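Local coordinates for ADP-ribose pyrophosphatase (PDB 3O8S), which probably hydrolyses the pyrophosphate linkage of ADP-ribose and related nucleoside diphosphate derivatives, at residues E88-S94 and P178-N184; V114-A118 and N162-V166; L120-R126 and I150-G156. All coordinates share one frame; numbering follows the deposited sequence.

Interaction 1: residues E88-S94 and P178-N184; sequences ENDGLWS and PLYLGKN. With EDO (1,2-ethanediol), chain F.
At the surface of the Nudix domain, W93 and L179 form a single beta bridge that ties the loop before helix 186-197 to the start of strand 93-99, just after the type I turn E88-G91. Two backbone hydrogen bonds make the link: W93 N gives its hydrogen to P178 O at 2.8 Å, and Y180 N reaches W93 O at 3.0 Å. P178 O serves a second purpose, since it also lies in the plane of the W93 ring at its edge, beside CD1. F171 also packs against the W93 ring, edge-to-face. Apolar contacts fill in around the bridge: L92 CD2 rests 4.0 Å from P178 CB, and L92 CB lies close to Y180 CB.

Beyond the bridge, an ion pair spans the segments. K183, extended from CG to NZ, runs past the Y180 ring, its CD 3.7 Å above one face and offset toward the rim. Coming from the opposite direction to E88, K183 NZ meets E88 OE1 at 2.8 Å on its syn side, slightly out of the carboxylate plane, with OE2 equally near. Y180, its CG anti to the backbone N (chi1 -166°), brings CD2 within 3.4 Å of E88 OE1, an oblique approach. An ethanediol, probably from the crystallisation liquor, bonds through O2 to S94 OG at 2.6 Å and to K183 NZ, and R74 also holds it. N184 OD1 lies against S94 CB but bonds to L95 N.

The lysine is thus gripped at its tip by a carboxylate and supported along its shaft by a ring. An ion pair in this partly exposed setting would probably keep both partners charged, and it adds a polar tie to a backbone link of just two bonds.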
# COMPACT_ATOMS: atom_id res chain seq x y z
N GLU A 88 -9.14 -23.87 0.38
CA GLU A 88 -10.41 -23.63 -0.30
C GLU A 88 -10.97 -24.93 -0.89
O GLU A 88 -10.26 -25.93 -0.93
CB GLU A 88 -10.22 -22.56 -1.38
CG GLU A 88 -10.16 -21.16 -0.81
CD GLU A 88 -9.84 -20.11 -1.84
OE1 GLU A 88 -8.67 -20.05 -2.28
OE2 GLU A 88 -10.75 -19.32 -2.19
N ASN A 89 -12.26 -24.91 -1.34
CA ASN A 89 -12.98 -26.07 -1.91
C ASN A 89 -12.17 -26.84 -2.97
O ASN A 89 -12.24 -28.07 -3.00
CB ASN A 89 -14.32 -25.64 -2.54
CG ASN A 89 -15.40 -25.23 -1.55
OD1 ASN A 89 -15.28 -25.40 -0.33
ND2 ASN A 89 -16.49 -24.69 -2.07
N ASP A 90 -11.38 -26.13 -3.80
CA ASP A 90 -10.52 -26.69 -4.85
C ASP A 90 -9.23 -27.39 -4.31
O ASP A 90 -8.44 -27.90 -5.11
CB ASP A 90 -10.14 -25.59 -5.85
CG ASP A 90 -9.65 -24.30 -5.22
OD1 ASP A 90 -10.47 -23.59 -4.60
OD2 ASP A 90 -8.46 -23.98 -5.40
N GLY A 91 -9.05 -27.43 -2.99
CA GLY A 91 -7.90 -28.05 -2.34
C GLY A 91 -6.60 -27.26 -2.32
O GLY A 91 -5.57 -27.78 -1.87
N LEU A 92 -6.61 -26.01 -2.83
CA LEU A 92 -5.42 -25.15 -2.85
C LEU A 92 -5.37 -24.29 -1.59
O LEU A 92 -6.41 -24.00 -0.98
CB LEU A 92 -5.33 -24.28 -4.11
CG LEU A 92 -5.24 -25.03 -5.46
CD1 LEU A 92 -5.35 -24.05 -6.60
CD2 LEU A 92 -3.94 -25.83 -5.59
N TRP A 93 -4.15 -23.89 -1.21
CA TRP A 93 -3.89 -23.15 0.01
C TRP A 93 -3.44 -21.73 -0.25
O TRP A 93 -2.71 -21.44 -1.22
CB TRP A 93 -2.85 -23.88 0.86
CG TRP A 93 -3.31 -25.24 1.31
CD1 TRP A 93 -3.40 -26.37 0.55
CD2 TRP A 93 -3.78 -25.60 2.61
NE1 TRP A 93 -3.86 -27.42 1.30
CE2 TRP A 93 -4.08 -26.98 2.59
CE3 TRP A 93 -3.93 -24.90 3.83
CZ2 TRP A 93 -4.58 -27.66 3.71
CZ3 TRP A 93 -4.41 -25.57 4.93
CH2 TRP A 93 -4.73 -26.94 4.87
N SER A 94 -3.91 -20.83 0.60
CA SER A 94 -3.56 -19.43 0.44
C SER A 94 -3.58 -18.70 1.78
O SER A 94 -4.11 -19.20 2.77
CB SER A 94 -4.51 -18.75 -0.56
OG SER A 94 -5.87 -18.76 -0.14
N PRO A 178 -0.09 -27.53 -1.56
CA PRO A 178 -0.30 -26.93 -2.90
C PRO A 178 -0.91 -25.54 -2.79
O PRO A 178 -1.88 -25.35 -2.06
CB PRO A 178 -1.21 -27.93 -3.64
CG PRO A 178 -1.74 -28.84 -2.60
CD PRO A 178 -0.89 -28.76 -1.37
N LEU A 179 -0.31 -24.56 -3.46
CA LEU A 179 -0.71 -23.16 -3.34
C LEU A 179 -1.55 -22.64 -4.49
O LEU A 179 -1.36 -23.04 -5.63
CB LEU A 179 0.54 -22.26 -3.25
CG LEU A 179 1.42 -22.31 -1.99
CD1 LEU A 179 2.70 -21.52 -2.23
CD2 LEU A 179 0.70 -21.72 -0.77
N TYR A 180 -2.44 -21.69 -4.17
CA TYR A 180 -3.22 -20.96 -5.17
C TYR A 180 -2.25 -19.83 -5.57
O TYR A 180 -2.17 -18.80 -4.87
CB TYR A 180 -4.56 -20.47 -4.54
CG TYR A 180 -5.63 -19.99 -5.51
CD1 TYR A 180 -5.31 -19.16 -6.59
CD2 TYR A 180 -6.98 -20.26 -5.28
CE1 TYR A 180 -6.30 -18.65 -7.44
CE2 TYR A 180 -7.97 -19.75 -6.11
CZ TYR A 180 -7.63 -18.93 -7.18
OH TYR A 180 -8.60 -18.43 -7.99
N LEU A 181 -1.43 -20.08 -6.60
CA LEU A 181 -0.34 -19.21 -7.06
C LEU A 181 -0.81 -17.81 -7.50
O LEU A 181 -0.09 -16.84 -7.24
CB LEU A 181 0.51 -19.87 -8.16
CG LEU A 181 1.26 -21.15 -7.71
CD1 LEU A 181 1.82 -21.91 -8.90
CD2 LEU A 181 2.35 -20.85 -6.65
N GLY A 182 -2.02 -17.71 -8.06
CA GLY A 182 -2.63 -16.44 -8.43
C GLY A 182 -2.85 -15.54 -7.21
O GLY A 182 -2.86 -14.31 -7.33
N LYS A 183 -3.00 -16.16 -6.02
CA LYS A 183 -3.21 -15.48 -4.74
C LYS A 183 -1.89 -15.22 -4.03
O LYS A 183 -1.69 -14.13 -3.51
CB LYS A 183 -4.16 -16.28 -3.84
CG LYS A 183 -5.60 -16.15 -4.30
CD LYS A 183 -6.55 -16.93 -3.45
CE LYS A 183 -7.94 -16.65 -3.93
NZ LYS A 183 -8.94 -17.47 -3.22
N ASN A 184 -0.98 -16.21 -4.01
CA ASN A 184 0.32 -16.07 -3.36
C ASN A 184 1.33 -17.09 -3.88
O ASN A 184 1.06 -18.28 -3.87
CB ASN A 184 0.19 -16.19 -1.81
CG ASN A 184 -0.84 -17.20 -1.35
OD1 ASN A 184 -1.84 -16.85 -0.74
ND2 ASN A 184 -0.67 -18.47 -1.68
C1 EDO F . -9.88 -17.75 0.92
O1 EDO F . -10.88 -16.88 0.39
C2 EDO F . -8.55 -17.01 0.96
O2 EDO F . -7.87 -17.15 -0.29

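Interaction 2: residues V114-A118 and N162-V166; sequences VKEEA and NSETV. With EDO (1,2-ethanediol), chain C.
T165 and E117 join the C-terminal turn of the Nudix helix to the loop that leads into strand 167-171. E116 and E117 fall within the REUXEEXGU stretch of the Nudix signature, whose glutamates bind metal ions in relatives and probably do so here.

The tight side centres on one hydroxyl. T165 OG1 donates to E117 O at 2.6 Å, arriving in the carbonyl plane on a lone pair, and in turn accepts a hydrogen from N162 ND2, the hydroxyl lying in the plane of that amide; ND2 also bonds Q160 O. The loop is braced for this task by an Asx motif: N162 OD1 takes the backbone N-H of T165 (2.8 Å) and of E164 (3.1 Å), both from the same face of the amide. The N162 side chain, with CG set between its backbone N and carbonyl carbon (chi1 65°), also lies against E116 O. T165 CG2 adds an apolar touch on E117 CB.

The looser, exposed side belongs to E116 and E164, like charges whose OE1 and OE2, respectively, stay 4.3 Å apart. E164, bent at chi2, also reaches inward to the buried E117 and crosses it at about a right angle, the carboxylate planes 76° apart. There two acceptors approach closely without a hydrogen bond: E117 OE1 is held by G97 N, while E117 OE2 lies 3.2 Å from E164 OE1.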
# COMPACT_ATOMS: atom_id res chain seq x y z
N VAL A 114 -9.37 -12.53 8.35
CA VAL A 114 -8.65 -13.56 9.11
C VAL A 114 -9.62 -14.22 10.06
O VAL A 114 -9.61 -15.45 10.16
CB VAL A 114 -7.40 -13.02 9.86
CG1 VAL A 114 -6.80 -14.08 10.77
CG2 VAL A 114 -6.36 -12.54 8.87
N LYS A 115 -10.46 -13.41 10.73
CA LYS A 115 -11.48 -13.91 11.66
C LYS A 115 -12.48 -14.82 10.94
O LYS A 115 -12.70 -15.94 11.39
CB LYS A 115 -12.22 -12.76 12.37
CG LYS A 115 -13.20 -13.23 13.46
CD LYS A 115 -12.48 -13.96 14.61
CE LYS A 115 -13.39 -14.37 15.73
NZ LYS A 115 -12.62 -14.85 16.90
N GLU A 116 -13.02 -14.36 9.80
CA GLU A 116 -14.01 -15.09 9.00
C GLU A 116 -13.46 -16.34 8.33
O GLU A 116 -14.18 -17.32 8.22
CB GLU A 116 -14.57 -14.17 7.90
CG GLU A 116 -15.55 -13.13 8.42
CD GLU A 116 -16.01 -12.08 7.43
OE1 GLU A 116 -15.49 -12.04 6.29
OE2 GLU A 116 -16.91 -11.28 7.80
N GLU A 117 -12.21 -16.31 7.85
CA GLU A 117 -11.62 -17.43 7.11
C GLU A 117 -10.83 -18.42 7.96
O GLU A 117 -10.78 -19.60 7.60
CB GLU A 117 -10.70 -16.88 6.00
CG GLU A 117 -11.46 -16.17 4.90
CD GLU A 117 -10.65 -15.32 3.95
OE1 GLU A 117 -9.43 -15.57 3.80
OE2 GLU A 117 -11.24 -14.40 3.33
N ALA A 118 -10.16 -17.96 9.05
CA ALA A 118 -9.30 -18.82 9.85
C ALA A 118 -9.73 -18.97 11.33
O ALA A 118 -9.14 -19.80 12.04
CB ALA A 118 -7.86 -18.32 9.78
N ASN A 162 -17.11 -22.47 7.98
CA ASN A 162 -17.47 -21.25 7.25
C ASN A 162 -17.69 -21.56 5.76
O ASN A 162 -17.36 -22.66 5.30
CB ASN A 162 -16.42 -20.13 7.44
CG ASN A 162 -15.06 -20.42 6.87
OD1 ASN A 162 -14.69 -19.92 5.81
ND2 ASN A 162 -14.29 -21.23 7.57
N SER A 163 -18.25 -20.59 5.03
CA SER A 163 -18.61 -20.67 3.61
C SER A 163 -17.43 -20.37 2.66
O SER A 163 -17.57 -20.58 1.45
CB SER A 163 -19.74 -19.68 3.32
OG SER A 163 -19.34 -18.36 3.65
N GLU A 164 -16.31 -19.89 3.19
CA GLU A 164 -15.16 -19.52 2.36
C GLU A 164 -14.05 -20.57 2.33
O GLU A 164 -13.45 -20.78 1.27
CB GLU A 164 -14.57 -18.17 2.83
CG GLU A 164 -15.39 -16.97 2.39
CD GLU A 164 -15.37 -15.78 3.34
OE1 GLU A 164 -14.30 -15.16 3.49
OE2 GLU A 164 -16.44 -15.46 3.91
N THR A 165 -13.70 -21.16 3.49
CA THR A 165 -12.57 -22.10 3.61
C THR A 165 -13.00 -23.36 4.32
O THR A 165 -14.05 -23.37 4.97
CB THR A 165 -11.36 -21.43 4.31
OG1 THR A 165 -11.67 -21.18 5.68
CG2 THR A 165 -10.90 -20.18 3.60
N VAL A 166 -12.18 -24.43 4.21
CA VAL A 166 -12.54 -25.76 4.74
C VAL A 166 -11.50 -26.31 5.75
O VAL A 166 -11.81 -27.26 6.47
CB VAL A 166 -12.80 -26.77 3.57
CG1 VAL A 166 -14.06 -26.39 2.81
CG2 VAL A 166 -11.61 -26.87 2.61
C1 EDO C . -6.52 -22.06 13.18
O1 EDO C . -6.60 -21.31 11.94
C2 EDO C . -5.12 -22.17 13.80
O2 EDO C . -4.35 -23.14 13.08

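Interaction 3: residues L120-R126 and I150-G156; sequences LDVEAQR and ILCRLLG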
# COMPACT_ATOMS: atom_id res chain seq x y z
N LEU A 120 -9.33 -16.74 13.52
CA LEU A 120 -8.29 -16.13 14.33
C LEU A 120 -8.42 -14.63 14.54
O LEU A 120 -8.74 -13.89 13.61
CB LEU A 120 -6.89 -16.42 13.71
CG LEU A 120 -6.55 -17.92 13.44
CD1 LEU A 120 -5.15 -18.05 12.82
CD2 LEU A 120 -6.64 -18.76 14.70
N ASP A 121 -8.09 -14.20 15.77
CA ASP A 121 -7.98 -12.80 16.16
C ASP A 121 -6.55 -12.41 15.95
O ASP A 121 -5.66 -13.07 16.49
CB ASP A 121 -8.40 -12.55 17.61
CG ASP A 121 -9.84 -12.93 17.93
OD1 ASP A 121 -10.74 -12.60 17.13
OD2 ASP A 121 -10.07 -13.46 19.05
N VAL A 122 -6.31 -11.41 15.11
CA VAL A 122 -4.97 -10.94 14.79
C VAL A 122 -4.96 -9.44 14.81
O VAL A 122 -6.01 -8.79 14.69
CB VAL A 122 -4.44 -11.48 13.41
CG1 VAL A 122 -4.43 -13.01 13.36
CG2 VAL A 122 -5.19 -10.87 12.21
N GLU A 123 -3.76 -8.88 14.91
CA GLU A 123 -3.60 -7.45 14.80
C GLU A 123 -2.69 -7.17 13.59
O GLU A 123 -1.64 -7.80 13.45
CB GLU A 123 -3.12 -6.79 16.11
CG GLU A 123 -1.91 -7.41 16.79
CD GLU A 123 -1.47 -6.71 18.07
OE1 GLU A 123 -2.35 -6.38 18.91
OE2 GLU A 123 -0.25 -6.52 18.24
N ALA A 124 -3.16 -6.31 12.67
CA ALA A 124 -2.43 -5.89 11.47
C ALA A 124 -1.20 -5.13 11.93
O ALA A 124 -1.31 -4.28 12.81
CB ALA A 124 -3.31 -5.02 10.60
N GLN A 125 -0.02 -5.48 11.40
CA GLN A 125 1.19 -4.91 11.94
C GLN A 125 2.05 -4.14 10.95
O GLN A 125 2.55 -3.07 11.28
CB GLN A 125 2.04 -6.08 12.51
CG GLN A 125 3.10 -5.67 13.49
CD GLN A 125 3.64 -6.87 14.22
OE1 GLN A 125 3.23 -7.18 15.33
NE2 GLN A 125 4.60 -7.57 13.62
N ARG A 126 2.30 -4.72 9.78
CA ARG A 126 3.26 -4.17 8.87
C ARG A 126 2.85 -4.45 7.45
O ARG A 126 2.33 -5.53 7.16
CB ARG A 126 4.65 -4.82 9.20
CG ARG A 126 5.71 -4.86 8.05
CD ARG A 126 7.01 -5.47 8.56
NE ARG A 126 7.69 -4.52 9.44
CZ ARG A 126 8.80 -4.76 10.13
NH1 ARG A 126 9.37 -5.96 10.08
NH2 ARG A 126 9.35 -3.80 10.86
N ILE A 150 -0.00 -7.97 4.26
CA ILE A 150 0.07 -7.41 5.59
C ILE A 150 0.58 -8.46 6.58
O ILE A 150 0.01 -9.55 6.68
CB ILE A 150 -1.33 -6.84 6.04
CG1 ILE A 150 -1.94 -5.82 4.99
CG2 ILE A 150 -1.31 -6.28 7.50
CD1 ILE A 150 -1.29 -4.48 4.95
N LEU A 151 1.64 -8.12 7.33
CA LEU A 151 2.13 -9.00 8.36
C LEU A 151 1.24 -8.76 9.58
O LEU A 151 0.99 -7.61 9.93
CB LEU A 151 3.62 -8.79 8.65
CG LEU A 151 4.18 -9.47 9.89
CD1 LEU A 151 4.40 -10.97 9.63
CD2 LEU A 151 5.48 -8.80 10.32
N CYS A 152 0.66 -9.85 10.11
CA CYS A 152 -0.25 -9.81 11.26
C CYS A 152 0.33 -10.63 12.37
O CYS A 152 0.99 -11.64 12.15
CB CYS A 152 -1.65 -10.30 10.91
SG CYS A 152 -2.49 -9.36 9.60
N ARG A 153 0.03 -10.21 13.57
CA ARG A 153 0.46 -10.82 14.78
C ARG A 153 -0.73 -11.59 15.36
O ARG A 153 -1.82 -11.02 15.49
CB ARG A 153 0.95 -9.69 15.69
CG ARG A 153 1.35 -10.11 17.07
CD ARG A 153 1.83 -8.90 17.85
NE ARG A 153 2.28 -9.33 19.16
CZ ARG A 153 1.52 -9.35 20.24
NH1 ARG A 153 0.28 -8.86 20.21
NH2 ARG A 153 2.00 -9.80 21.39
N LEU A 154 -0.53 -12.88 15.69
CA LEU A 154 -1.59 -13.73 16.24
C LEU A 154 -1.96 -13.34 17.68
O LEU A 154 -1.08 -13.22 18.52
CB LEU A 154 -1.16 -15.22 16.20
CG LEU A 154 -2.21 -16.26 16.73
CD1 LEU A 154 -3.43 -16.37 15.81
CD2 LEU A 154 -1.58 -17.62 16.91
N LEU A 155 -3.28 -13.21 17.95
CA LEU A 155 -3.78 -12.96 19.30
C LEU A 155 -4.32 -14.27 19.84
O LEU A 155 -3.97 -14.63 20.94
CB LEU A 155 -4.85 -11.84 19.36
CG LEU A 155 -4.46 -10.43 18.83
CD1 LEU A 155 -5.62 -9.48 19.00
CD2 LEU A 155 -3.20 -9.85 19.52
N GLY A 156 -5.08 -15.01 19.04
CA GLY A 156 -5.65 -16.29 19.46
C GLY A 156 -6.72 -16.76 18.50
O GLY A 156 -6.86 -16.23 17.40
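E123 and R153 face each other in an antiparallel ladder of the Nudix sheet, where strands 120-132 and 145-157 pair through an irregular register with a classic beta bulge toward each end. In one bulge Q125 and R126 both donate to L151 O; in the other, L155 and G156 share D121 O. Between them the hydrogen-bonded pair E123-R153 closes with two bonds of 2.9 Å, E123 N to R153 O and R153 N to E123 O.

The E123 and R153 torsions bring the ends of their side chains together beside this pair. E123 holds CG between its backbone N and carbonyl carbon (chi1 50°) and then runs straight out, which sends its carboxylate alongside R153, itself fully extended from CG to NE. The resulting salt bridge, E123 OE2 to R153 NH1 at 3.1 Å, is a weak hydrogen bond, and the carboxylate and guanidinium planes are turned 47° apart. Q125, crossing R153 obliquely, brings OE1 to the edge of the guanidinium near its plane, 3.4 Å from R153 CD, while NE2 lies against L151 CD2. R126 runs beside L151 and then leaves the pair, its guanidinium bonding S198 O and E199 O and pairing with E202 of the second subunit.

The face carrying V122, A124, C152 and L154 is apolar. V122 CG2 packs on C152 CB at 3.8 Å. A124 CB meets I150 CG2 at 3.9 Å, and F205 of the second subunit packs on both residues, which brings this end of the ladder to the dimer contact. Toward the other end, L154 turns its CG anti to the backbone N (chi1 -179°) and leans on L120. There L154 CD1 lies 3.8 Å from L120 CD1.

In the fold
The three contacts illustrate how the signature helix and its neighbouring loops are joined to the Nudix sheet. Interaction 2 is the middle piece and touches both others. Toward interaction 3, helix 106-118 leads directly into strand 120-132: K115 NZ reaches D121 OD1 in a 2.9 Å salt bridge, and V114 CG1 packs 3.7 Å from V122 CG1. Toward interaction 1 the touch is lighter, with N89 OD1 lying 3.5 Å from V166 CG1. Interactions 1 and 3 share the sheet but lie on opposite sides of the chain's centre, about 21 Å apart between centres. Two glutamates of the signature lie in interaction 2, so the metal site known from relatives would probably be near it, whereas interaction 3 extends to the second subunit.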